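PDB 6QQL: glutamine cyclotransferase from Porphyromonas gingivalis W83, which probably catalyses, as a zinc-dependent glutaminyl cyclase, the conversion of N-terminal glutamine residues of peptides and proteins into pyroglutamate. Local coordinates for residues 27-32 with 141-146; 58-63 with 89-94; 67-72 with 93-98; 102-107 with 191-196. All coordinates share one frame; numbering follows the deposited sequence.

Contact 1: residues 27-32 with 141-146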
loop_
_atom_site.group_PDB
_atom_site.type_symbol
_atom_site.label_atom_id
_atom_site.label_comp_id
_atom_site.label_asym_id
_atom_site.label_seq_id
_atom_site.Cartn_x
_atom_site.Cartn_y
_atom_site.Cartn_z
ATOM N N LEU A 27 -4.584 -0.671 -19.839
ATOM C CA LEU A 27 -5.691 -0.702 -18.886
ATOM C C LEU A 27 -5.615 0.310 -17.755
ATOM O O LEU A 27 -6.654 0.604 -17.152
ATOM C CB LEU A 27 -5.799 -2.090 -18.251
ATOM C CG LEU A 27 -5.703 -3.223 -19.261
ATOM C CD1 LEU A 27 -5.527 -4.556 -18.552
ATOM C CD2 LEU A 27 -6.963 -3.198 -20.105
ATOM N N PHE A 28 -4.446 0.853 -17.446
ATOM C CA PHE A 28 -4.277 1.661 -16.250
ATOM C C PHE A 28 -3.933 3.097 -16.611
ATOM O O PHE A 28 -3.007 3.342 -17.388
ATOM C CB PHE A 28 -3.190 1.033 -15.399
ATOM C CG PHE A 28 -2.866 1.777 -14.155
ATOM C CD1 PHE A 28 -1.940 2.812 -14.174
ATOM C CD2 PHE A 28 -3.405 1.371 -12.933
ATOM C CE1 PHE A 28 -1.607 3.471 -13.010
ATOM C CE2 PHE A 28 -3.065 2.018 -11.744
ATOM C CZ PHE A 28 -2.171 3.072 -11.783
ATOM N N SER A 29 -4.619 4.045 -15.998
ATOM C CA SER A 29 -4.356 5.457 -16.248
ATOM C C SER A 29 -3.529 6.004 -15.096
ATOM O O SER A 29 -3.987 6.030 -13.949
ATOM C CB SER A 29 -5.630 6.271 -16.381
ATOM O OG SER A 29 -5.314 7.621 -16.067
ATOM N N ALA A 30 -2.291 6.394 -15.389
ATOM C CA ALA A 30 -1.471 6.993 -14.349
ATOM C C ALA A 30 -1.923 8.415 -14.012
ATOM O O ALA A 30 -1.739 8.865 -12.866
ATOM C CB ALA A 30 -0.009 6.956 -14.774
ATOM N N ASP A 31 -2.538 9.128 -14.968
ATOM C CA ASP A 31 -3.016 10.473 -14.658
ATOM C C ASP A 31 -4.059 10.430 -13.557
ATOM O O ASP A 31 -3.998 11.202 -12.592
ATOM C CB ASP A 31 -3.586 11.161 -15.895
ATOM C CG ASP A 31 -2.513 11.666 -16.821
ATOM O OD1 ASP A 31 -1.410 12.012 -16.328
ATOM O OD2 ASP A 31 -2.806 11.780 -18.034
ATOM N N SER A 32 -5.017 9.514 -13.682
ATOM C CA SER A 32 -5.975 9.276 -12.610
ATOM C C SER A 32 -5.262 8.905 -11.306
ATOM O O SER A 32 -5.527 9.493 -10.248
ATOM C CB SER A 32 -6.952 8.177 -13.041
ATOM O OG SER A 32 -7.693 7.686 -11.935
ATOM N N LEU A 141 -4.087 1.764 -6.002
ATOM C CA LEU A 141 -5.180 0.840 -5.719
ATOM C C LEU A 141 -6.551 1.509 -5.876
ATOM O O LEU A 141 -7.544 0.826 -6.156
ATOM C CB LEU A 141 -4.995 0.259 -4.319
ATOM C CG LEU A 141 -3.758 -0.643 -4.193
ATOM C CD1 LEU A 141 -3.628 -1.205 -2.787
ATOM C CD2 LEU A 141 -3.739 -1.759 -5.249
ATOM N N LEU A 142 -6.633 2.830 -5.695
ATOM C CA LEU A 142 -7.844 3.547 -6.082
ATOM C C LEU A 142 -8.108 3.422 -7.577
ATOM O O LEU A 142 -9.243 3.173 -8.003
ATOM C CB LEU A 142 -7.728 5.018 -5.713
ATOM C CG LEU A 142 -7.945 5.416 -4.265
ATOM C CD1 LEU A 142 -7.647 6.891 -4.176
ATOM C CD2 LEU A 142 -9.352 5.060 -3.757
ATOM N N GLU A 143 -7.076 3.648 -8.400
ATOM C CA GLU A 143 -7.307 3.610 -9.838
ATOM C C GLU A 143 -7.575 2.194 -10.312
ATOM O O GLU A 143 -8.378 1.996 -11.238
ATOM C CB GLU A 143 -6.141 4.245 -10.597
ATOM C CG GLU A 143 -6.003 3.813 -12.071
ATOM C CD GLU A 143 -7.086 4.317 -13.017
ATOM O OE1 GLU A 143 -8.068 4.969 -12.576
ATOM O OE2 GLU A 143 -6.914 4.088 -14.239
ATOM N N ILE A 144 -6.956 1.196 -9.673
ATOM C CA ILE A 144 -7.336 -0.182 -9.964
ATOM C C ILE A 144 -8.791 -0.414 -9.593
ATOM O O ILE A 144 -9.575 -0.957 -10.387
ATOM C CB ILE A 144 -6.383 -1.171 -9.272
ATOM C CG1 ILE A 144 -4.977 -1.003 -9.868
ATOM C CG2 ILE A 144 -6.891 -2.612 -9.417
ATOM C CD1 ILE A 144 -3.932 -1.862 -9.246
ATOM N N ALA A 145 -9.186 0.045 -8.404
ATOM C CA ALA A 145 -10.570 -0.117 -7.980
ATOM C C ALA A 145 -11.533 0.415 -9.032
ATOM O O ALA A 145 -12.498 -0.262 -9.398
ATOM C CB ALA A 145 -10.795 0.590 -6.647
ATOM N N ARG A 146 -11.256 1.601 -9.577
ATOM C CA ARG A 146 -12.158 2.160 -10.577
ATOM C C ARG A 146 -12.282 1.237 -11.781
ATOM O O ARG A 146 -13.394 0.932 -12.232
ATOM C CB ARG A 146 -11.696 3.554 -11.003
ATOM C CG ARG A 146 -12.638 4.201 -12.008
ATOM C CD ARG A 146 -12.230 5.625 -12.351
ATOM N NE ARG A 146 -10.872 5.707 -12.857
ATOM C CZ ARG A 146 -10.554 5.672 -14.145
ATOM N NH1 ARG A 146 -11.507 5.550 -15.063
ATOM N NH2 ARG A 146 -9.282 5.770 -14.513
HETATM O O HOH W 1 -8.161 2.635 -15.738
#
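Glu143 sends its CG anti to the backbone N (chi1 158°) and then bends at chi2 (70°), which brings its methylene over a face of the Phe28 ring and its carboxylate to the start of helix 30-42. Ser29 is the N-cap of that helix, and Glu143 supports it from across the contact. Ser29 uses its OG to accept the N-H of Ser32 at 3.1 Å. The N-H of Ser29 itself goes to Glu143 OE2 (2.9 Å), so Glu143, from another helix, accepts the N-cap N-H that the N3 side chain would take in a capping box. Ser32 OG donates to Glu143 OE1 at 2.8 Å, arriving from above the carboxylate plane. OE1 also forms a salt bridge with Arg146, one turn further along. The N-terminal end of helix 30-42, with its partial positive charge, would be expected to favour the negative carboxylate. On the inner part of the same side chain, Glu143 CG lies 3.9 Å from the centroid of the Phe28 ring in a CH-pi contact, while Ile144 CG1 meets the ring at its edge. Phe28 belongs to a magnesium site known for this protein but empty here; Glu302 of helix 294-311 binds its backbone N. Helix 294-311 also touches Ile144, and Leu141 turns to strand 157-163.

Contact 2: residues 58-63 with 89-94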
loop_
_atom_site.group_PDB
_atom_site.type_symbol
_atom_site.label_atom_id
_atom_site.label_comp_id
_atom_site.label_asym_id
_atom_site.label_seq_id
_atom_site.Cartn_x
_atom_site.Cartn_y
_atom_site.Cartn_z
ATOM N N ASP A 58 -13.279 9.017 5.130
ATOM C CA ASP A 58 -14.632 9.122 4.591
ATOM C C ASP A 58 -14.590 9.155 3.077
ATOM O O ASP A 58 -15.260 8.362 2.399
ATOM C CB ASP A 58 -15.329 10.384 5.106
ATOM C CG ASP A 58 -15.719 10.301 6.568
ATOM O OD1 ASP A 58 -15.714 9.194 7.152
ATOM O OD2 ASP A 58 -16.017 11.372 7.135
ATOM N N TRP A 59 -13.731 10.020 2.542
ATOM C CA TRP A 59 -13.566 10.159 1.104
ATOM C C TRP A 59 -12.999 8.893 0.473
ATOM O O TRP A 59 -13.424 8.504 -0.623
ATOM C CB TRP A 59 -12.655 11.341 0.817
ATOM C CG TRP A 59 -12.320 11.429 -0.601
ATOM C CD1 TRP A 59 -13.123 11.892 -1.613
ATOM C CD2 TRP A 59 -11.100 11.019 -1.207
ATOM N NE1 TRP A 59 -12.461 11.800 -2.818
ATOM C CE2 TRP A 59 -11.215 11.274 -2.595
ATOM C CE3 TRP A 59 -9.916 10.467 -0.715
ATOM C CZ2 TRP A 59 -10.189 11.009 -3.489
ATOM C CZ3 TRP A 59 -8.894 10.188 -1.617
ATOM C CH2 TRP A 59 -9.039 10.466 -2.987
ATOM N N LEU A 60 -12.027 8.247 1.132
ATOM C CA LEU A 60 -11.589 6.931 0.680
ATOM C C LEU A 60 -12.774 5.987 0.562
ATOM O O LEU A 60 -12.998 5.370 -0.487
ATOM C CB LEU A 60 -10.554 6.350 1.639
ATOM C CG LEU A 60 -9.148 6.946 1.589
ATOM C CD1 LEU A 60 -8.264 6.338 2.692
ATOM C CD2 LEU A 60 -8.515 6.805 0.190
ATOM N N VAL A 61 -13.551 5.864 1.642
ATOM C CA VAL A 61 -14.682 4.945 1.621
ATOM C C VAL A 61 -15.674 5.346 0.532
ATOM O O VAL A 61 -15.975 4.565 -0.378
ATOM C CB VAL A 61 -15.346 4.877 3.009
ATOM C CG1 VAL A 61 -16.593 4.007 2.957
ATOM C CG2 VAL A 61 -14.373 4.332 4.047
ATOM N N ALA A 62 -16.130 6.597 0.562
ATOM C CA ALA A 62 -17.064 7.060 -0.455
ATOM C C ALA A 62 -16.552 6.734 -1.852
ATOM O O ALA A 62 -17.270 6.147 -2.673
ATOM C CB ALA A 62 -17.276 8.563 -0.306
ATOM N N THR A 63 -15.284 7.059 -2.115
ATOM C CA THR A 63 -14.737 6.874 -3.452
ATOM C C THR A 63 -14.770 5.406 -3.853
ATOM O O THR A 63 -15.172 5.070 -4.977
ATOM C CB THR A 63 -13.315 7.440 -3.509
ATOM O OG1 THR A 63 -13.353 8.857 -3.290
ATOM C CG2 THR A 63 -12.671 7.160 -4.843
ATOM N N ARG A 89 -8.506 2.658 11.900
ATOM C CA ARG A 89 -9.580 2.563 10.904
ATOM C C ARG A 89 -9.028 1.846 9.674
ATOM O O ARG A 89 -8.404 2.468 8.814
ATOM C CB ARG A 89 -10.132 3.939 10.559
ATOM C CG ARG A 89 -11.394 3.973 9.670
ATOM C CD ARG A 89 -11.884 5.421 9.572
ATOM N NE ARG A 89 -12.981 5.653 8.638
ATOM C CZ ARG A 89 -13.278 6.849 8.119
ATOM N NH1 ARG A 89 -12.546 7.920 8.428
ATOM N NH2 ARG A 89 -14.286 6.972 7.263
ATOM N N ASN A 90 -9.215 0.530 9.624
ATOM C CA ASN A 90 -8.899 -0.255 8.437
ATOM C C ASN A 90 -10.090 -0.234 7.492
ATOM O O ASN A 90 -11.243 -0.270 7.932
ATOM C CB ASN A 90 -8.548 -1.702 8.794
ATOM C CG ASN A 90 -7.185 -1.836 9.459
ATOM O OD1 ASN A 90 -6.274 -1.040 9.213
ATOM N ND2 ASN A 90 -7.055 -2.830 10.339
ATOM N N ILE A 91 -9.806 -0.164 6.193
ATOM C CA ILE A 91 -10.831 -0.018 5.166
ATOM C C ILE A 91 -10.748 -1.229 4.240
ATOM O O ILE A 91 -9.715 -1.456 3.595
ATOM C CB ILE A 91 -10.672 1.303 4.391
ATOM C CG1 ILE A 91 -10.770 2.482 5.372
ATOM C CG2 ILE A 91 -11.760 1.434 3.310
ATOM C CD1 ILE A 91 -10.245 3.807 4.867
ATOM N N ILE A 92 -11.813 -2.029 4.205
ATOM C CA ILE A 92 -11.869 -3.226 3.375
ATOM C C ILE A 92 -12.875 -2.988 2.260
ATOM O O ILE A 92 -14.051 -2.702 2.519
ATOM C CB ILE A 92 -12.238 -4.477 4.188
ATOM C CG1 ILE A 92 -11.227 -4.729 5.308
ATOM C CG2 ILE A 92 -12.271 -5.688 3.274
ATOM C CD1 ILE A 92 -11.632 -4.200 6.654
ATOM N N ALA A 93 -12.426 -3.147 1.021
ATOM C CA ALA A 93 -13.269 -2.965 -0.153
ATOM C C ALA A 93 -13.289 -4.259 -0.943
ATOM O O ALA A 93 -12.230 -4.801 -1.264
ATOM C CB ALA A 93 -12.744 -1.818 -1.007
ATOM N N SER A 94 -14.487 -4.718 -1.306
ATOM C CA SER A 94 -14.677 -6.060 -1.848
ATOM C C SER A 94 -15.400 -6.021 -3.183
ATOM O O SER A 94 -16.279 -5.183 -3.407
ATOM C CB SER A 94 -15.469 -6.962 -0.884
ATOM O OG SER A 94 -14.726 -7.204 0.296
#
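Arg89 NH2 gives a hydrogen bond of 2.6 Å to Asp58 OD1, part of a salt bridge that joins helix 51-66 to strand 85-95 in this alpha/beta fold of the M28 peptidase family. The principle is a helix laid on a mixed sheet: the two segments run almost parallel, their axes 7° apart in direction and 9.7 Å apart at closest approach. Arg89 is extended from CG to NE, and this length lets a strand residue reach the helix. Its guanidinium plane stands 69° from the carboxylate, and the bond reaches OD1 on its anti side, so the pair is held through one nitrogen rather than as a flat double bridge. Two further partners fix the guanidinium: Glu73 of strand 70-79 pairs with NE, and the Arg54 carbonyl accepts from NH1. Beyond the charges the interface is aliphatic. Val61 meets Ile91 obliquely, CG2 to CG2 at 4.0 Å, and also leans on Val71 and Glu73 of the neighbouring strand. Leu60 crosses Ile91 at about a right angle, and both touch Trp109. With chi2 near 163° the Ile91 CG1 branch is extended, and its CD1 meets Leu60 CD1 at 3.9 Å and Leu60 CB at 4.1 Å.

Contact 3: residues 67-72 with 93-98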
loop_
_atom_site.group_PDB
_atom_site.type_symbol
_atom_site.label_atom_id
_atom_site.label_comp_id
_atom_site.label_asym_id
_atom_site.label_seq_id
_atom_site.Cartn_x
_atom_site.Cartn_y
_atom_site.Cartn_z
ATOM N N PHE A 67 -16.955 3.242 -6.882
ATOM C CA PHE A 67 -16.363 2.366 -7.884
ATOM C C PHE A 67 -16.939 0.944 -7.846
ATOM O O PHE A 67 -16.343 0.016 -8.408
ATOM C CB PHE A 67 -14.843 2.338 -7.710
ATOM C CG PHE A 67 -14.158 3.651 -8.030
ATOM C CD1 PHE A 67 -14.702 4.529 -8.947
ATOM C CD2 PHE A 67 -12.956 4.001 -7.413
ATOM C CE1 PHE A 67 -14.053 5.737 -9.246
ATOM C CE2 PHE A 67 -12.307 5.205 -7.709
ATOM C CZ PHE A 67 -12.847 6.067 -8.620
ATOM N N GLY A 68 -18.096 0.764 -7.210
ATOM C CA GLY A 68 -18.784 -0.509 -7.162
ATOM C C GLY A 68 -18.321 -1.471 -6.089
ATOM O O GLY A 68 -18.907 -2.561 -5.969
ATOM N N ALA A 69 -17.281 -1.130 -5.325
ATOM C CA ALA A 69 -16.839 -2.017 -4.260
ATOM C C ALA A 69 -17.823 -1.971 -3.108
ATOM O O ALA A 69 -18.382 -0.922 -2.792
ATOM C CB ALA A 69 -15.442 -1.640 -3.777
ATOM N N ALA A 70 -18.042 -3.125 -2.489
ATOM C CA ALA A 70 -18.751 -3.202 -1.217
ATOM C C ALA A 70 -17.741 -2.879 -0.131
ATOM O O ALA A 70 -16.800 -3.651 0.095
ATOM C CB ALA A 70 -19.351 -4.588 -1.012
ATOM N N VAL A 71 -17.892 -1.734 0.516
ATOM C CA VAL A 71 -16.836 -1.224 1.376
ATOM C C VAL A 71 -17.208 -1.428 2.833
ATOM O O VAL A 71 -18.252 -0.949 3.290
ATOM C CB VAL A 71 -16.537 0.249 1.089
ATOM C CG1 VAL A 71 -15.412 0.696 1.991
ATOM C CG2 VAL A 71 -16.174 0.407 -0.371
ATOM N N GLN A 72 -16.319 -2.097 3.564
ATOM C CA GLN A 72 -16.478 -2.378 4.982
ATOM C C GLN A 72 -15.384 -1.666 5.767
ATOM O O GLN A 72 -14.217 -1.649 5.359
ATOM C CB GLN A 72 -16.412 -3.895 5.261
ATOM C CG GLN A 72 -17.691 -4.657 5.033
ATOM C CD GLN A 72 -18.743 -4.351 6.077
ATOM O OE1 GLN A 72 -18.532 -3.542 6.976
ATOM N NE2 GLN A 72 -19.887 -5.004 5.965
ATOM N N ALA A 93 -12.426 -3.147 1.021
ATOM C CA ALA A 93 -13.269 -2.965 -0.153
ATOM C C ALA A 93 -13.289 -4.259 -0.943
ATOM O O ALA A 93 -12.230 -4.801 -1.264
ATOM C CB ALA A 93 -12.744 -1.818 -1.007
ATOM N N SER A 94 -14.487 -4.718 -1.306
ATOM C CA SER A 94 -14.677 -6.060 -1.848
ATOM C C SER A 94 -15.400 -6.021 -3.183
ATOM O O SER A 94 -16.279 -5.183 -3.407
ATOM C CB SER A 94 -15.469 -6.962 -0.884
ATOM O OG SER A 94 -14.726 -7.204 0.296
ATOM N N TYR A 95 -14.979 -6.910 -4.079
ATOM C CA TYR A 95 -15.670 -7.202 -5.324
ATOM C C TYR A 95 -15.998 -8.684 -5.315
ATOM O O TYR A 95 -15.131 -9.494 -4.983
ATOM C CB TYR A 95 -14.798 -6.832 -6.530
ATOM C CG TYR A 95 -14.562 -5.330 -6.691
ATOM C CD1 TYR A 95 -15.482 -4.516 -7.359
ATOM C CD2 TYR A 95 -13.432 -4.724 -6.171
ATOM C CE1 TYR A 95 -15.277 -3.138 -7.508
ATOM C CE2 TYR A 95 -13.223 -3.338 -6.306
ATOM C CZ TYR A 95 -14.148 -2.565 -6.974
ATOM O OH TYR A 95 -13.939 -1.222 -7.113
ATOM N N ARG A 96 -17.242 -9.036 -5.645
ATOM C CA ARG A 96 -17.722 -10.416 -5.599
ATOM C C ARG A 96 -17.456 -11.110 -4.260
ATOM O O ARG A 96 -16.853 -12.192 -4.221
ATOM C CB ARG A 96 -17.121 -11.226 -6.739
ATOM C CG ARG A 96 -17.793 -11.027 -8.073
ATOM C CD ARG A 96 -18.514 -12.289 -8.496
ATOM N NE ARG A 96 -17.582 -13.388 -8.719
ATOM C CZ ARG A 96 -17.957 -14.631 -9.000
ATOM N NH1 ARG A 96 -17.038 -15.572 -9.193
ATOM N NH2 ARG A 96 -19.253 -14.930 -9.087
ATOM N N PRO A 97 -17.918 -10.543 -3.147
ATOM C CA PRO A 97 -17.519 -11.067 -1.824
ATOM C C PRO A 97 -17.966 -12.507 -1.552
ATOM O O PRO A 97 -17.530 -13.105 -0.560
ATOM C CB PRO A 97 -18.191 -10.096 -0.844
ATOM C CG PRO A 97 -19.355 -9.550 -1.609
ATOM C CD PRO A 97 -18.989 -9.538 -3.062
ATOM N N GLU A 98 -18.790 -13.085 -2.413
ATOM C CA GLU A 98 -19.208 -14.459 -2.242
ATOM C C GLU A 98 -18.169 -15.426 -2.792
ATOM O O GLU A 98 -18.094 -16.578 -2.333
ATOM C CB GLU A 98 -20.587 -14.650 -2.902
ATOM C CG GLU A 98 -20.626 -14.917 -4.445
ATOM C CD GLU A 98 -20.572 -13.660 -5.356
ATOM O OE1 GLU A 98 -20.511 -12.514 -4.868
ATOM O OE2 GLU A 98 -20.616 -13.824 -6.592
HETATM O O HOH W 2 -16.303 -6.078 2.529
#
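The Tyr95 ring carries Ala69 over one face, with the methyl CB 4.0 Å from the ring centroid in a CH-pi contact, and has the carbonyl oxygen of Phe67 in its plane at the edge. That oxygen is 3.0 Å from Tyr95 OH. The carbonyl of Ala145, in helix 131-149, is a second acceptor within reach of the same hydroxyl, whose single proton can serve one of them at a time. Ala145 and Leu148 of that helix also pack against the ring. Gly68, at positive phi, carries the chain past the ring and into strand 70-79, where the beta hairpin with strand 85-95 begins. Ala70 and Ser94 form an antiparallel hydrogen-bonded pair: Ala70 N donates to Ser94 O and Ser94 N to Ala70 O, each at 2.9 Å. Val71 and Ala93 follow as a non-hydrogen-bonded pair, with Val71 CG2 at 4.1 Å from Ala93 CB. The methyl of Ala69 reaches Ala93 CB as well, at 3.9 Å, and this face is covered by helix 51-66, with Leu64 against Val71 and Ala93. Ser94 points to the other face, where its OG is hydrogen-bonded to Asp159. The chemistry is thus split: the apolar side chains of Val71 and Ala93 line the face that meets helix 51-66, while the loop carbonyl of Phe67 meets the tyrosine hydroxyl beside the end of the ladder.

Contact 4: residues 102-107 with 191-196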
loop_
_atom_site.group_PDB
_atom_site.type_symbol
_atom_site.label_atom_id
_atom_site.label_comp_id
_atom_site.label_asym_id
_atom_site.label_seq_id
_atom_site.Cartn_x
_atom_site.Cartn_y
_atom_site.Cartn_z
ATOM N N ARG A 102 -9.958 -15.548 -4.161
ATOM C CA ARG A 102 -9.853 -14.105 -3.982
ATOM C C ARG A 102 -8.417 -13.664 -4.191
ATOM O O ARG A 102 -7.477 -14.360 -3.795
ATOM C CB ARG A 102 -10.321 -13.631 -2.581
ATOM C CG ARG A 102 -11.724 -14.082 -2.153
ATOM C CD ARG A 102 -12.332 -13.215 -1.011
ATOM N NE ARG A 102 -12.837 -11.950 -1.508
ATOM C CZ ARG A 102 -13.904 -11.855 -2.290
ATOM N NH1 ARG A 102 -14.312 -10.676 -2.722
ATOM N NH2 ARG A 102 -14.553 -12.947 -2.669
ATOM N N MET A 103 -8.267 -12.463 -4.763
ATOM C CA MET A 103 -6.990 -11.763 -4.859
ATOM C C MET A 103 -6.982 -10.592 -3.888
ATOM O O MET A 103 -7.943 -9.815 -3.854
ATOM C CB MET A 103 -6.763 -11.218 -6.262
ATOM C CG MET A 103 -6.585 -12.269 -7.299
ATOM S SD MET A 103 -5.028 -13.112 -7.088
ATOM C CE MET A 103 -3.940 -11.759 -6.590
ATOM N N LEU A 104 -5.869 -10.410 -3.170
ATOM C CA LEU A 104 -5.737 -9.394 -2.124
ATOM C C LEU A 104 -4.725 -8.306 -2.495
ATOM O O LEU A 104 -3.579 -8.598 -2.855
ATOM C CB LEU A 104 -5.328 -10.032 -0.789
ATOM C CG LEU A 104 -4.997 -9.082 0.375
ATOM C CD1 LEU A 104 -6.162 -8.175 0.711
ATOM C CD2 LEU A 104 -4.535 -9.839 1.607
ATOM N N LEU A 105 -5.150 -7.052 -2.376
ATOM C CA LEU A 105 -4.309 -5.880 -2.592
ATOM C C LEU A 105 -4.264 -5.046 -1.315
ATOM O O LEU A 105 -5.283 -4.862 -0.645
ATOM C CB LEU A 105 -4.838 -5.020 -3.746
ATOM C CG LEU A 105 -5.015 -5.742 -5.077
ATOM C CD1 LEU A 105 -5.528 -4.766 -6.100
ATOM C CD2 LEU A 105 -3.739 -6.425 -5.545
ATOM N N MET A 106 -3.084 -4.578 -0.949
ATOM C CA MET A 106 -2.905 -3.879 0.306
ATOM C C MET A 106 -2.099 -2.605 0.103
ATOM O O MET A 106 -1.309 -2.487 -0.838
ATOM C CB MET A 106 -2.232 -4.789 1.310
ATOM C CG MET A 106 -3.015 -6.064 1.565
ATOM S SD MET A 106 -1.991 -7.362 2.256
ATOM C CE MET A 106 -1.086 -7.905 0.819
ATOM N N ALA A 107 -2.323 -1.651 1.000
ATOM C CA ALA A 107 -1.600 -0.395 1.116
ATOM C C ALA A 107 -1.985 0.227 2.451
ATOM O O ALA A 107 -3.081 -0.028 2.961
ATOM C CB ALA A 107 -1.929 0.549 -0.031
ATOM N N ALA A 191 -15.105 -14.455 8.756
ATOM C CA ALA A 191 -14.624 -15.660 9.412
ATOM C C ALA A 191 -13.924 -16.561 8.399
ATOM O O ALA A 191 -14.454 -16.843 7.318
ATOM C CB ALA A 191 -15.782 -16.395 10.088
ATOM N N GLY A 192 -12.720 -16.997 8.751
ATOM C CA GLY A 192 -11.925 -17.825 7.861
ATOM C C GLY A 192 -11.564 -17.147 6.559
ATOM O O GLY A 192 -11.563 -17.798 5.508
ATOM N N TYR A 193 -11.257 -15.852 6.601
ATOM C CA TYR A 193 -10.896 -15.152 5.375
ATOM C C TYR A 193 -9.708 -15.835 4.715
ATOM O O TYR A 193 -8.777 -16.271 5.396
ATOM C CB TYR A 193 -10.565 -13.681 5.664
ATOM C CG TYR A 193 -10.024 -12.965 4.438
ATOM C CD1 TYR A 193 -8.667 -12.973 4.142
ATOM C CD2 TYR A 193 -10.868 -12.322 3.563
ATOM C CE1 TYR A 193 -8.172 -12.351 3.020
ATOM C CE2 TYR A 193 -10.381 -11.699 2.436
ATOM C CZ TYR A 193 -9.032 -11.707 2.167
ATOM O OH TYR A 193 -8.544 -11.083 1.030
ATOM N N LYS A 194 -9.741 -15.931 3.385
ATOM C CA LYS A 194 -8.598 -16.487 2.669
ATOM C C LYS A 194 -8.475 -15.813 1.306
ATOM O O LYS A 194 -9.470 -15.394 0.705
ATOM C CB LYS A 194 -8.689 -18.003 2.477
ATOM C CG LYS A 194 -7.306 -18.659 2.456
ATOM C CD LYS A 194 -6.771 -19.180 1.119
ATOM C CE LYS A 194 -5.265 -19.491 1.292
ATOM N NZ LYS A 194 -4.517 -19.749 0.025
ATOM N N ALA A 195 -7.243 -15.692 0.826
ATOM C CA ALA A 195 -7.019 -15.187 -0.520
ATOM C C ALA A 195 -5.893 -15.995 -1.127
ATOM O O ALA A 195 -5.034 -16.509 -0.411
ATOM C CB ALA A 195 -6.682 -13.687 -0.556
ATOM N N GLU A 196 -5.916 -16.141 -2.451
ATOM C CA GLU A 196 -4.897 -16.977 -3.068
ATOM C C GLU A 196 -3.534 -16.292 -3.023
ATOM O O GLU A 196 -2.510 -16.944 -2.783
ATOM C CB GLU A 196 -5.300 -17.326 -4.501
ATOM C CG GLU A 196 -6.522 -18.205 -4.610
ATOM C CD GLU A 196 -6.481 -19.379 -3.657
ATOM O OE1 GLU A 196 -7.429 -19.534 -2.855
ATOM O OE2 GLU A 196 -5.497 -20.148 -3.698
HETATM O O HOH W 3 -9.239 -17.317 -2.005
#
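Arg102 O receives the N-H of Glu196 at 2.7 Å, nearly along the C=O axis, and this bond brings the loop before strand 197-202 up against the start of strand 102-108. The bond lies just ahead of the parallel ladder between strands 102-108 and 197-202, which Leu104 continues with backbone bonds to Ala197 and Ile199. Ala195 packs beside that bond, its CB 3.4 Å from Arg102 O and 3.9 Å from Leu104 CB. Tyr193 holds its CG anti to the backbone N (chi1 173°), which carries the ring in obliquely to Leu104, with OH 3.8 Å from Leu104 CD1. The aliphatic part of Arg102 runs past this ring, CD at 4.2 Å from Tyr193 CE2, and its CB lies 3.8 Å from Lys194 O. Trp184 adds a T-shaped stack on Tyr193. The polar ends converge outside the two segments: Asp159 OD2 pairs with Arg102 NE and accepts from Tyr193 OH, and Arg102 NH2 goes to the carbonyls of Ala99 and Arg96. A buried arginine is thereby matched by a carboxylate and by carbonyl oxygens, an arrangement that would be expected to keep Asp159 ionised and the guanidinium fixed in its orientation.

From the N terminus, contact 1 opens at the start of helix 30-42 and closes only at helix 131-149, so contacts 2 and 3 both lie within its loop. Contact 2 leaves from helix 51-66 and contact 3 from the next stretch of chain, and both end on strand 85-95, sharing Ala93 and Ser94. Contact 4 opens at the following strand, 102-108, after these two have closed, but before contact 1 has; it ends at 191-196 and therefore crosses contact 1. Helix 131-149 is the common neighbour: it meets contact 2 through Leu142, contact 3 through Ala145 and Arg146, and contact 4 through Leu141, tying the N-terminal helices to the central sheet.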